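Local coordinates for leucine--tRNA ligase (Agrobacterium radiobacter, PDB 5AH5), which probably joins leucine to its cognate tRNA at the expense of ATP, as a class I aminoacyl-tRNA synthetase, at residues Y560-Q573 against L599-E612. Sequence-based numbering, arbitrary orientation. Where two conformers were deposited one is given.
Sequences YNQGMVNDVHGRKQ and LLFKTTYNAPINWE. With LSS (5'-O-(L-leucylsulfamoyl)adenosine), chain I; nucleotides of chain D.
Backbone bonds pair Val-565 with Ile-609 and Asn-566 with Asn-610 as a short parallel two-stranded ladder in the class I catalytic domain, just beyond edge strand 556-560 of its parallel sheet. Ile-609 N donates to Met-564 O (2.9 Å), Asn-566 N to Ile-609 O (2.8 Å), and Trp-611 N to Asn-566 O, whose opposite face takes Gln-573 NE2; Gln-573 OE1 accepts from Thr-581 N, holding the amide at both ends. Before the strand, Gly-563 N hydrogen-bonds to Tyr-605 O (2.9 Å).

Among the side chains, the edge of the Tyr-560 ring turns toward the face of Tyr-605 (offset edge-to-face, planes at 81°), with CD1 closest to Tyr-605 OH and CZ, while Phe-676 stacks on Tyr-560. Water bridges Tyr-605 OH to Asn-561 N. Val-565 CG1 lies alongside Trp-611 CB at 3.8 Å.

Segment 560-573 also forms the adenine end of the aminoacyl-adenylate pocket: in the strand, Val-565 N donates to N1 (2.8 Å) and Val-565 O accepts from N6; in the loop ahead, Gln-562 NE2, brought round by a bend at chi2 (-60°), donates to N3 (2.9 Å). Lys-602 O accepts from O2' of G12 of chain D. Met-564 O and Asn-566 N thus tie the adenine-binding segment to the tRNA-touching one.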
# COMPACT_ATOMS: atom_id res chain seq x y z
N TYR B 560 -2.01 0.44 -5.74
CA TYR B 560 -1.03 1.05 -6.56
C TYR B 560 0.12 1.61 -5.70
O TYR B 560 -0.10 2.39 -4.75
CB TYR B 560 -1.71 2.19 -7.27
CG TYR B 560 -2.72 1.72 -8.33
CD1 TYR B 560 -2.29 1.20 -9.57
CD2 TYR B 560 -4.07 1.76 -8.07
CE1 TYR B 560 -3.22 0.79 -10.53
CE2 TYR B 560 -5.00 1.32 -9.01
CZ TYR B 560 -4.58 0.87 -10.25
OH TYR B 560 -5.54 0.48 -11.16
N ASN B 561 1.34 1.26 -6.06
CA ASN B 561 2.54 1.69 -5.38
C ASN B 561 3.25 2.82 -6.13
O ASN B 561 4.02 2.52 -7.06
CB ASN B 561 3.52 0.51 -5.25
CG ASN B 561 3.00 -0.62 -4.41
OD1 ASN B 561 3.15 -1.74 -4.80
ND2 ASN B 561 2.48 -0.35 -3.22
N GLN B 562 2.99 4.08 -5.80
CA GLN B 562 3.72 5.18 -6.42
C GLN B 562 5.25 5.00 -6.25
O GLN B 562 5.74 4.52 -5.22
CB GLN B 562 3.29 6.57 -5.97
CG GLN B 562 3.90 7.10 -4.62
CD GLN B 562 3.57 6.24 -3.45
OE1 GLN B 562 2.66 5.43 -3.52
NE2 GLN B 562 4.32 6.40 -2.35
N GLY B 563 5.98 5.43 -7.28
CA GLY B 563 7.43 5.47 -7.22
C GLY B 563 7.98 6.50 -6.25
O GLY B 563 7.36 7.55 -5.98
N MET B 564 9.18 6.20 -5.77
CA MET B 564 10.03 7.11 -5.02
C MET B 564 10.24 8.49 -5.67
O MET B 564 10.46 8.60 -6.90
CB MET B 564 11.37 6.40 -4.91
CG MET B 564 12.37 7.06 -3.98
SD MET B 564 11.77 7.22 -2.30
CE MET B 564 10.73 5.78 -2.16
N VAL B 565 10.15 9.55 -4.86
CA VAL B 565 10.70 10.79 -5.29
C VAL B 565 12.03 11.02 -4.58
O VAL B 565 12.07 11.08 -3.28
CB VAL B 565 9.80 11.96 -5.09
CG1 VAL B 565 10.40 13.18 -5.76
CG2 VAL B 565 8.42 11.69 -5.64
N ASN B 566 13.08 11.22 -5.38
CA ASN B 566 14.47 11.34 -4.93
C ASN B 566 14.90 12.74 -5.24
O ASN B 566 14.10 13.57 -5.75
CB ASN B 566 15.39 10.36 -5.68
CG ASN B 566 15.09 8.92 -5.37
OD1 ASN B 566 15.00 8.51 -4.21
ND2 ASN B 566 14.99 8.12 -6.43
N ASP B 567 16.14 13.08 -4.88
CA ASP B 567 16.68 14.40 -5.28
C ASP B 567 17.17 14.33 -6.77
O ASP B 567 17.01 13.29 -7.40
CB ASP B 567 17.75 14.92 -4.29
CG ASP B 567 19.11 14.18 -4.42
OD1 ASP B 567 19.34 13.42 -5.43
OD2 ASP B 567 19.94 14.35 -3.47
N VAL B 568 17.72 15.42 -7.31
CA VAL B 568 18.17 15.46 -8.72
C VAL B 568 19.18 14.42 -9.11
O VAL B 568 19.18 14.02 -10.27
CB VAL B 568 18.80 16.81 -9.17
CG1 VAL B 568 17.75 17.84 -9.36
CG2 VAL B 568 19.91 17.32 -8.25
N HIS B 569 20.01 13.98 -8.16
CA HIS B 569 21.07 12.97 -8.38
C HIS B 569 20.59 11.59 -8.05
O HIS B 569 21.40 10.64 -8.06
CB HIS B 569 22.34 13.24 -7.51
CG HIS B 569 22.75 14.68 -7.43
ND1 HIS B 569 23.45 15.31 -8.44
CD2 HIS B 569 22.61 15.60 -6.44
CE1 HIS B 569 23.68 16.56 -8.10
NE2 HIS B 569 23.18 16.77 -6.89
N GLY B 570 19.30 11.43 -7.78
CA GLY B 570 18.77 10.08 -7.51
C GLY B 570 19.00 9.60 -6.08
O GLY B 570 18.81 8.40 -5.78
N ARG B 571 19.36 10.49 -5.17
CA ARG B 571 19.51 10.04 -3.73
C ARG B 571 18.18 10.21 -3.01
O ARG B 571 17.47 11.19 -3.21
CB ARG B 571 20.55 10.85 -2.99
CG ARG B 571 21.84 11.01 -3.80
CD ARG B 571 22.83 11.84 -3.01
NE ARG B 571 22.41 13.24 -2.95
CZ ARG B 571 22.92 14.16 -2.12
NH1 ARG B 571 23.91 13.87 -1.25
NH2 ARG B 571 22.45 15.41 -2.18
N LYS B 572 17.82 9.24 -2.19
CA LYS B 572 16.72 9.46 -1.22
C LYS B 572 16.84 10.85 -0.52
O LYS B 572 17.96 11.32 -0.19
CB LYS B 572 16.70 8.30 -0.24
CG LYS B 572 15.71 8.44 0.88
CD LYS B 572 15.68 7.22 1.76
CE LYS B 572 14.96 7.56 3.07
NZ LYS B 572 14.44 6.30 3.67
N GLN B 573 15.72 11.56 -0.43
CA GLN B 573 15.67 12.84 0.26
C GLN B 573 15.70 12.58 1.76
O GLN B 573 15.09 11.61 2.23
CB GLN B 573 14.44 13.63 -0.11
CG GLN B 573 14.37 13.91 -1.61
CD GLN B 573 13.57 15.13 -1.96
OE1 GLN B 573 12.97 15.78 -1.09
NE2 GLN B 573 13.57 15.47 -3.23
N LEU B 599 4.76 16.06 -11.67
CA LEU B 599 4.88 14.73 -11.04
C LEU B 599 4.11 13.65 -11.75
O LEU B 599 4.47 12.46 -11.67
CB LEU B 599 4.44 14.74 -9.56
CG LEU B 599 5.40 15.56 -8.67
CD1 LEU B 599 4.68 15.97 -7.37
CD2 LEU B 599 6.66 14.77 -8.38
N LEU B 600 2.97 14.01 -12.30
CA LEU B 600 2.13 13.00 -12.92
C LEU B 600 2.64 12.68 -14.37
O LEU B 600 2.53 11.57 -14.81
CB LEU B 600 0.66 13.44 -12.94
CG LEU B 600 -0.10 13.45 -11.57
CD1 LEU B 600 -1.57 13.64 -11.83
CD2 LEU B 600 0.10 12.17 -10.82
N PHE B 601 3.15 13.66 -15.06
CA PHE B 601 3.62 13.49 -16.46
C PHE B 601 5.08 12.99 -16.56
O PHE B 601 5.48 12.50 -17.58
CB PHE B 601 3.42 14.81 -17.21
CG PHE B 601 3.90 14.80 -18.64
CD1 PHE B 601 3.25 14.05 -19.60
CD2 PHE B 601 4.97 15.63 -19.05
CE1 PHE B 601 3.69 14.04 -20.94
CE2 PHE B 601 5.39 15.68 -20.38
CZ PHE B 601 4.75 14.87 -21.33
N LYS B 602 5.88 13.06 -15.50
CA LYS B 602 7.32 12.82 -15.61
C LYS B 602 7.62 11.38 -16.03
O LYS B 602 8.45 11.16 -16.87
CB LYS B 602 8.05 13.17 -14.29
CG LYS B 602 9.54 12.89 -14.27
CD LYS B 602 10.30 13.68 -15.31
CE LYS B 602 11.78 13.73 -14.95
NZ LYS B 602 12.62 13.95 -16.15
N THR B 603 6.89 10.41 -15.52
CA THR B 603 7.22 9.02 -15.81
C THR B 603 6.05 8.22 -15.43
O THR B 603 5.00 8.75 -15.15
CB THR B 603 8.50 8.55 -15.09
OG1 THR B 603 8.83 7.23 -15.48
CG2 THR B 603 8.35 8.56 -13.51
N THR B 604 6.19 6.91 -15.48
CA THR B 604 5.15 5.99 -15.10
C THR B 604 4.88 6.17 -13.57
O THR B 604 5.83 6.41 -12.81
CB THR B 604 5.67 4.59 -15.37
OG1 THR B 604 6.30 4.59 -16.67
CG2 THR B 604 4.52 3.53 -15.34
N TYR B 605 3.63 5.95 -13.13
CA TYR B 605 3.22 6.18 -11.76
C TYR B 605 4.10 5.43 -10.76
O TYR B 605 4.40 5.93 -9.67
CB TYR B 605 1.73 5.86 -11.53
CG TYR B 605 1.49 4.41 -11.35
CD1 TYR B 605 1.23 3.59 -12.45
CD2 TYR B 605 1.50 3.83 -10.12
CE1 TYR B 605 0.98 2.22 -12.28
CE2 TYR B 605 1.28 2.46 -9.96
CZ TYR B 605 1.05 1.67 -11.05
OH TYR B 605 0.84 0.31 -10.86
N ASN B 606 4.49 4.21 -11.11
CA ASN B 606 5.27 3.37 -10.24
C ASN B 606 6.79 3.46 -10.41
O ASN B 606 7.48 2.74 -9.72
CB ASN B 606 4.82 1.93 -10.33
CG ASN B 606 4.96 1.36 -11.76
OD1 ASN B 606 5.35 2.03 -12.68
ND2 ASN B 606 4.63 0.13 -11.92
N ALA B 607 7.30 4.40 -11.20
CA ALA B 607 8.73 4.55 -11.36
C ALA B 607 9.27 5.77 -10.63
O ALA B 607 8.54 6.77 -10.47
CB ALA B 607 9.10 4.65 -12.84
N PRO B 608 10.59 5.76 -10.32
CA PRO B 608 11.24 6.89 -9.57
C PRO B 608 11.32 8.16 -10.33
O PRO B 608 11.41 8.12 -11.54
CB PRO B 608 12.68 6.38 -9.28
CG PRO B 608 12.67 4.90 -9.63
CD PRO B 608 11.44 4.55 -10.43
N ILE B 609 11.19 9.29 -9.64
CA ILE B 609 11.45 10.60 -10.17
C ILE B 609 12.66 11.18 -9.45
O ILE B 609 12.70 11.16 -8.18
CB ILE B 609 10.26 11.55 -9.98
CG1 ILE B 609 9.11 11.16 -10.89
CG2 ILE B 609 10.63 12.99 -10.27
CD1 ILE B 609 7.82 11.94 -10.73
N ASN B 610 13.60 11.73 -10.23
CA ASN B 610 14.66 12.56 -9.69
C ASN B 610 14.24 13.98 -9.71
O ASN B 610 14.22 14.60 -10.75
CB ASN B 610 16.00 12.31 -10.41
CG ASN B 610 16.49 10.87 -10.19
OD1 ASN B 610 16.05 10.18 -9.28
ND2 ASN B 610 17.29 10.39 -11.08
N TRP B 611 13.89 14.54 -8.52
CA TRP B 611 13.21 15.80 -8.48
C TRP B 611 14.18 16.94 -8.74
O TRP B 611 15.24 16.98 -8.13
CB TRP B 611 12.51 16.04 -7.12
CG TRP B 611 12.04 17.43 -6.98
CD1 TRP B 611 12.75 18.46 -6.53
CD2 TRP B 611 10.76 17.95 -7.36
NE1 TRP B 611 12.00 19.63 -6.61
CE2 TRP B 611 10.77 19.31 -7.10
CE3 TRP B 611 9.60 17.38 -7.86
CZ2 TRP B 611 9.70 20.11 -7.37
CZ3 TRP B 611 8.53 18.18 -8.11
CH2 TRP B 611 8.58 19.51 -7.89
N GLU B 612 13.80 17.87 -9.62
CA GLU B 612 14.49 19.17 -9.84
C GLU B 612 13.52 20.30 -9.45
O GLU B 612 12.40 20.29 -9.95
CB GLU B 612 14.83 19.33 -11.34
CG GLU B 612 15.60 18.16 -11.95
CD GLU B 612 15.38 17.93 -13.44
OE1 GLU B 612 14.24 17.53 -13.86
OE2 GLU B 612 16.37 18.11 -14.18
C1 LSS I . 3.47 6.27 6.37
N1 LSS I . 8.31 9.33 -2.74
O1 LSS I . 4.21 5.57 5.71
S1 LSS I . 4.58 8.34 5.62
C2 LSS I . 7.14 8.74 -2.93
N2 LSS I . 3.56 7.58 6.41
O2 LSS I . 5.17 5.77 0.50
N3 LSS I . 6.27 8.48 -1.93
O3 LSS I . 2.44 5.93 0.81
C4 LSS I . 6.61 8.85 -0.67
N4 LSS I . 1.81 6.54 8.22
O4 LSS I . 3.76 8.91 1.37
C5 LSS I . 7.86 9.40 -0.40
O5 LSS I . 4.27 8.09 4.07
C6 LSS I . 8.73 9.62 -1.46
N6 LSS I . 9.93 10.21 -1.20
C7 LSS I . 0.30 4.06 7.10
N7 LSS I . 7.94 9.61 0.94
C8 LSS I . 6.79 9.16 1.50
C9 LSS I . 1.36 4.89 6.38
N9 LSS I . 5.98 8.72 0.50
CA LSS I . 2.43 5.62 7.23
C10 LSS I . 0.96 2.82 7.72
C11 LSS I . -0.85 3.74 6.08
O1A LSS I . 6.00 8.00 5.75
C21 LSS I . 4.67 8.11 0.63
C22 LSS I . 4.72 6.80 1.33
C23 LSS I . 3.27 6.61 1.79
C24 LSS I . 2.86 8.04 2.04
C25 LSS I . 3.02 8.46 3.50
O2A LSS I . 4.42 9.77 5.74
P G D 12 16.63 7.49 -19.55
OP1 G D 12 17.15 6.79 -18.37
OP2 G D 12 16.42 6.72 -20.80
O5' G D 12 15.25 8.21 -19.23
C5' G D 12 15.10 9.03 -18.05
C4' G D 12 13.70 9.61 -17.95
O4' G D 12 13.49 10.62 -18.97
C3' G D 12 12.53 8.67 -18.16
O3' G D 12 12.31 7.91 -17.03
C2' G D 12 11.41 9.66 -18.40
O2' G D 12 10.97 10.43 -17.29
C1' G D 12 12.11 10.61 -19.36
N9 G D 12 11.99 10.22 -20.77
C8 G D 12 12.89 9.51 -21.52
N7 G D 12 12.51 9.35 -22.76
C5 G D 12 11.32 10.05 -22.85
C6 G D 12 10.44 10.22 -23.94
O6 G D 12 10.57 9.83 -25.10
N1 G D 12 9.32 10.97 -23.58
C2 G D 12 9.06 11.44 -22.31
N2 G D 12 7.91 12.12 -22.15
N3 G D 12 9.88 11.30 -21.29
C4 G D 12 10.97 10.57 -21.62
O HOH W 1 6.65 1.80 -7.24
O HOH W 2 1.60 -0.41 -8.39